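Local coordinates for AbyA5 (Verrucosispora maris, PDB 4YWF), which is an esterase-like lyase of the alpha/beta-hydrolase superfamily that catalyses acetate elimination during spirotetronate biosynthesis, at residues A[295-300]-A[341-346]; A[168-173]-A[347-352]. The protein carries 4 engineered substitutions. One frame throughout, in Å; residues are numbered along the deposited sequence.

Contact 1 (A[295-300]-A[341-346]); sequences PVAYVA and RLWTLA
A297, Y298 and V299 receive the indole of W343, which reaches across from helix 337-351. The pair belongs to the alpha/beta-hydrolase fold: strand 296-301, next to the edge strand 322-327 of the mixed sheet, is backed by the helix that follows that edge strand. The strand and helix segments run nearly antiparallel, at 171°, with their axes 9.4 Å apart at closest approach, and the CA atoms of A297 and T344 face each other across this layer at 7.6 Å. Along the strand, A297 is the first residue to touch. Its CB lies 3.9 Å from W343 CZ3, on one side of the indole plane. At Y298 it is the backbone that meets the helix: the CH2 corner of W343 is directed edge-on at Y298 N, 3.9 Å away. The Y298 side chain leaves on the opposite side of the strand, where its hydroxyl is hydrogen-bonded to the carbonyl of A241. V299 then closes on the indole from the other side of its plane, so that the benzo part of W343 wedges between A297 and V299. With CG anti to the backbone N (chi1 -174°), W343 extends this six-membered ring to the strand and keeps NE1 on the far side. V299 CG2 comes to 3.7 Å from W343 CE3, obliquely to the ring. T344 packs beside this wedge. Its hydroxyl is turned back to the helix backbone, bonded to the carbonyl of T340, which leaves the methyl to face the sheet, with T344 CG2 3.9 Å from V299 CG2.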
loop_
_atom_site.group_PDB
_atom_site.type_symbol
_atom_site.label_atom_id
_atom_site.label_comp_id
_atom_site.label_asym_id
_atom_site.label_seq_id
_atom_site.Cartn_x
_atom_site.Cartn_y
_atom_site.Cartn_z
ATOM N N PRO A 295 -1.835 14.882 -12.249
ATOM C CA PRO A 295 -1.609 13.701 -13.033
ATOM C C PRO A 295 -1.885 12.438 -12.212
ATOM O O PRO A 295 -1.702 12.409 -10.970
ATOM C CB PRO A 295 -0.147 13.836 -13.513
ATOM C CG PRO A 295 0.393 15.050 -12.853
ATOM C CD PRO A 295 -0.717 15.856 -12.328
ATOM N N VAL A 296 -2.428 11.444 -12.913
ATOM C CA VAL A 296 -2.742 10.168 -12.365
ATOM C C VAL A 296 -2.258 9.098 -13.278
ATOM O O VAL A 296 -2.608 9.072 -14.451
ATOM C CB VAL A 296 -4.249 9.958 -12.169
ATOM C CG1 VAL A 296 -4.480 8.591 -11.588
ATOM C CG2 VAL A 296 -4.827 11.033 -11.277
ATOM N N ALA A 297 -1.467 8.203 -12.719
ATOM C CA ALA A 297 -0.903 7.038 -13.433
ATOM C C ALA A 297 -1.434 5.777 -12.767
ATOM O O ALA A 297 -1.583 5.754 -11.543
ATOM C CB ALA A 297 0.650 7.088 -13.372
ATOM N N TYR A 298 -1.761 4.759 -13.586
ATOM C CA TYR A 298 -2.404 3.559 -13.130
ATOM C C TYR A 298 -1.946 2.310 -13.889
ATOM O O TYR A 298 -2.070 2.178 -15.135
ATOM C CB TYR A 298 -3.926 3.792 -13.273
ATOM C CG TYR A 298 -4.851 2.740 -12.752
ATOM C CD1 TYR A 298 -4.917 1.472 -13.321
ATOM C CD2 TYR A 298 -5.705 3.028 -11.706
ATOM C CE1 TYR A 298 -5.804 0.521 -12.837
ATOM C CE2 TYR A 298 -6.562 2.103 -11.184
ATOM C CZ TYR A 298 -6.614 0.845 -11.738
ATOM O OH TYR A 298 -7.524 -0.056 -11.215
ATOM N N VAL A 299 -1.455 1.366 -13.161
ATOM C CA VAL A 299 -1.090 0.065 -13.733
ATOM C C VAL A 299 -2.275 -0.884 -13.540
ATOM O O VAL A 299 -2.612 -1.256 -12.415
ATOM C CB VAL A 299 0.133 -0.583 -13.086
ATOM C CG1 VAL A 299 0.375 -1.952 -13.772
ATOM C CG2 VAL A 299 1.385 0.284 -13.192
ATOM N N ALA A 300 -2.854 -1.318 -14.656
ATOM C CA ALA A 300 -3.960 -2.227 -14.637
ATOM C C ALA A 300 -3.462 -3.672 -14.986
ATOM O O ALA A 300 -2.529 -3.870 -15.758
ATOM C CB ALA A 300 -5.016 -1.784 -15.616
ATOM N N ARG A 341 7.638 -1.678 -11.524
ATOM C CA ARG A 341 8.486 -0.867 -10.656
ATOM C C ARG A 341 9.145 0.260 -11.484
ATOM O O ARG A 341 9.151 1.463 -11.089
ATOM C CB ARG A 341 9.564 -1.761 -10.029
ATOM N N LEU A 342 9.600 -0.103 -12.679
ATOM C CA LEU A 342 10.217 0.911 -13.552
ATOM C C LEU A 342 9.203 1.906 -14.110
ATOM O O LEU A 342 9.474 3.109 -14.173
ATOM C CB LEU A 342 11.040 0.274 -14.683
ATOM C CG LEU A 342 12.347 -0.308 -14.099
ATOM C CD1 LEU A 342 13.004 -1.235 -15.108
ATOM C CD2 LEU A 342 13.327 0.747 -13.598
ATOM N N TRP A 343 8.032 1.446 -14.511
ATOM C CA TRP A 343 7.088 2.380 -15.137
ATOM C C TRP A 343 6.614 3.384 -14.110
ATOM O O TRP A 343 6.552 4.598 -14.411
ATOM C CB TRP A 343 5.963 1.649 -15.815
ATOM C CG TRP A 343 5.006 2.473 -16.624
ATOM C CD1 TRP A 343 5.076 2.709 -17.962
ATOM C CD2 TRP A 343 3.747 3.043 -16.191
ATOM N NE1 TRP A 343 3.967 3.419 -18.375
ATOM C CE2 TRP A 343 3.130 3.614 -17.323
ATOM C CE3 TRP A 343 3.070 3.086 -14.971
ATOM C CZ2 TRP A 343 1.885 4.277 -17.257
ATOM C CZ3 TRP A 343 1.834 3.734 -14.907
ATOM C CH2 TRP A 343 1.264 4.328 -16.030
ATOM N N THR A 344 6.312 2.900 -12.903
ATOM C CA THR A 344 5.765 3.725 -11.847
ATOM C C THR A 344 6.792 4.739 -11.417
ATOM O O THR A 344 6.513 5.940 -11.239
ATOM C CB THR A 344 5.228 2.923 -10.632
ATOM O OG1 THR A 344 6.222 2.045 -10.071
ATOM C CG2 THR A 344 4.059 2.100 -11.041
ATOM N N LEU A 345 7.993 4.272 -11.266
ATOM C CA LEU A 345 9.076 5.145 -10.993
ATOM C C LEU A 345 9.221 6.282 -12.022
ATOM O O LEU A 345 9.265 7.472 -11.664
ATOM C CB LEU A 345 10.336 4.311 -10.819
ATOM C CG LEU A 345 11.567 5.107 -10.520
ATOM C CD1 LEU A 345 11.357 5.935 -9.226
ATOM C CD2 LEU A 345 12.747 4.157 -10.404
ATOM N N ALA A 346 9.204 5.918 -13.294
ATOM C CA ALA A 346 9.354 6.856 -14.370
ATOM C C ALA A 346 8.248 7.884 -14.311
ATOM O O ALA A 346 8.471 9.062 -14.493
ATOM C CB ALA A 346 9.298 6.124 -15.692
#

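Contact 2 (A[168-173]-A[347-352])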
loop_
_atom_site.group_PDB
_atom_site.type_symbol
_atom_site.label_atom_id
_atom_site.label_comp_id
_atom_site.label_asym_id
_atom_site.label_seq_id
_atom_site.Cartn_x
_atom_site.Cartn_y
_atom_site.Cartn_z
ATOM N N TYR A 168 16.792 9.711 -5.192
ATOM C CA TYR A 168 16.152 10.474 -6.262
ATOM C C TYR A 168 15.703 11.885 -5.843
ATOM O O TYR A 168 15.037 12.569 -6.619
ATOM C CB TYR A 168 15.022 9.696 -6.856
ATOM C CG TYR A 168 15.421 8.552 -7.781
ATOM C CD1 TYR A 168 16.049 8.812 -8.998
ATOM C CD2 TYR A 168 15.106 7.240 -7.487
ATOM C CE1 TYR A 168 16.400 7.775 -9.867
ATOM C CE2 TYR A 168 15.427 6.203 -8.349
ATOM C CZ TYR A 168 16.086 6.481 -9.532
ATOM O OH TYR A 168 16.424 5.468 -10.404
ATOM N N GLY A 169 16.075 12.339 -4.642
ATOM C CA GLY A 169 15.721 13.711 -4.204
ATOM C C GLY A 169 14.438 13.922 -3.370
ATOM O O GLY A 169 14.054 15.037 -3.029
ATOM N N PHE A 170 13.803 12.847 -2.980
ATOM C CA PHE A 170 12.541 12.962 -2.236
ATOM C C PHE A 170 12.778 12.882 -0.735
ATOM O O PHE A 170 13.689 12.173 -0.267
ATOM C CB PHE A 170 11.646 11.795 -2.556
ATOM C CG PHE A 170 11.153 11.772 -3.974
ATOM C CD1 PHE A 170 10.191 12.651 -4.380
ATOM C CD2 PHE A 170 11.657 10.868 -4.870
ATOM C CE1 PHE A 170 9.706 12.643 -5.688
ATOM C CE2 PHE A 170 11.174 10.815 -6.180
ATOM C CZ PHE A 170 10.205 11.722 -6.593
ATOM N N ALA A 171 11.876 13.522 -0.008
ATOM C CA ALA A 171 11.508 13.096 1.314
ATOM C C ALA A 171 10.444 11.980 1.195
ATOM O O ALA A 171 9.300 12.227 0.866
ATOM C CB ALA A 171 10.994 14.280 2.087
ATOM N N ALA A 172 10.858 10.744 1.468
ATOM C CA ALA A 172 10.081 9.534 1.209
ATOM C C ALA A 172 9.514 9.027 2.541
ATOM O O ALA A 172 10.224 8.949 3.529
ATOM C CB ALA A 172 10.926 8.451 0.509
ATOM N N VAL A 173 8.209 8.784 2.561
ATOM C CA VAL A 173 7.526 8.337 3.758
ATOM C C VAL A 173 6.636 7.151 3.418
ATOM O O VAL A 173 5.685 7.268 2.597
ATOM C CB VAL A 173 6.618 9.399 4.304
ATOM C CG1 VAL A 173 5.888 8.863 5.520
ATOM C CG2 VAL A 173 7.405 10.660 4.646
ATOM N N GLN A 347 7.034 7.419 -14.023
ATOM C CA GLN A 347 5.919 8.315 -13.883
ATOM C C GLN A 347 6.103 9.340 -12.725
ATOM O O GLN A 347 5.866 10.520 -12.924
ATOM C CB GLN A 347 4.619 7.515 -13.666
ATOM C CG GLN A 347 4.109 6.884 -14.954
ATOM C CD GLN A 347 3.529 7.915 -15.896
ATOM O OE1 GLN A 347 2.840 8.855 -15.487
ATOM N NE2 GLN A 347 3.741 7.705 -17.171
ATOM N N VAL A 348 6.512 8.903 -11.525
ATOM C CA VAL A 348 6.650 9.869 -10.419
ATOM C C VAL A 348 7.811 10.808 -10.640
ATOM O O VAL A 348 7.717 11.970 -10.331
ATOM C CB VAL A 348 6.774 9.277 -9.033
ATOM C CG1 VAL A 348 7.996 8.415 -8.868
ATOM C CG2 VAL A 348 6.823 10.441 -8.025
ATOM N N LEU A 349 8.867 10.351 -11.294
ATOM C CA LEU A 349 9.942 11.279 -11.602
ATOM C C LEU A 349 9.558 12.359 -12.597
ATOM O O LEU A 349 10.018 13.506 -12.464
ATOM C CB LEU A 349 11.165 10.547 -12.108
ATOM C CG LEU A 349 11.817 9.551 -11.157
ATOM C CD1 LEU A 349 12.958 8.826 -11.855
ATOM C CD2 LEU A 349 12.322 10.209 -9.885
ATOM N N GLU A 350 8.740 12.017 -13.583
ATOM C CA GLU A 350 8.220 12.981 -14.517
ATOM C C GLU A 350 7.324 13.965 -13.839
ATOM O O GLU A 350 7.534 15.138 -13.984
ATOM C CB GLU A 350 7.463 12.303 -15.641
ATOM C CG GLU A 350 7.008 13.242 -16.743
ATOM C CD GLU A 350 5.602 13.743 -16.502
ATOM O OE1 GLU A 350 4.889 13.144 -15.700
ATOM O OE2 GLU A 350 5.239 14.785 -17.042
HETATM N N MSE A 351 6.328 13.479 -13.068
HETATM C CA MSE A 351 5.403 14.346 -12.395
HETATM C C MSE A 351 6.062 15.311 -11.460
HETATM O O MSE A 351 5.581 16.412 -11.275
HETATM C CB MSE A 351 4.427 13.547 -11.500
HETATM C CG MSE A 351 3.515 12.690 -12.298
HETATM SE SE MSE A 351 2.483 11.569 -11.045
HETATM C CE MSE A 351 1.715 10.429 -12.408
ATOM N N SER A 352 7.150 14.938 -10.826
ATOM C CA SER A 352 7.773 15.844 -9.881
ATOM C C SER A 352 8.908 16.640 -10.474
ATOM O O SER A 352 9.582 17.352 -9.726
ATOM C CB SER A 352 8.312 15.072 -8.651
ATOM O OG SER A 352 9.289 14.147 -9.043
#
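The carbonyl oxygen of V348 is gripped twice by S352, the first residue to leave helical geometry at the end of helix 337-351. S352 N donates to V348 O at 3.1 Å and S352 OG donates to it at 3.0 Å, from opposite faces of the carbonyl plane. The hydroxyl gets there because OG sits between the backbone N and the carbonyl carbon (chi1 61°), and this also fixes it beside F170, 3.6 Å from OG to the ring's CZ. The phenyl of F170 thus enters obliquely among three side chains of the helix end. Its CZ meets V348 CG2 at 3.9 Å, while CE2 lies 3.9 Å from L349 CD2. F170 leads into strand 171-174 of the alpha/beta-hydrolase sheet, at the close of the beta-alpha-beta crossover that leaves strand 143-148 and passes through helix 162-167. Y212 and L145 border the same apolar layer, the latter touching both F170 and V348. L349 also meets Y168, whose side chain it crosses at about a right angle. Here CD1 of L349 rests over one face of the tyrosine ring, and L349 CD2 is 4.1 Å from Y168 CD1; H358 of helix 356-365 adds an edge-to-face contact with the same ring.

Overall arrangement
From the N terminus, the first partner met is 168-173, at the entry to strand 171-174. The chain then builds three further strands, 207-215, 233-239 and 296-301, the last carrying the first half of contact 1. Forty residues later, helix 337-351 closes contact 1 through 341-346 and, immediately afterwards, contact 2 through 347-352. Contact 1 therefore lies wholly within the much longer loop of contact 2. One helix thereby spans a single side of the sheet, joining two strands separated by three others. The centres of contact 1 and contact 2 are about 12 Å apart. They meet where A297 CB approaches Q347 OE1 at 3.5 Å and where L345 CD2 lies 3.9 Å from Y168 OH.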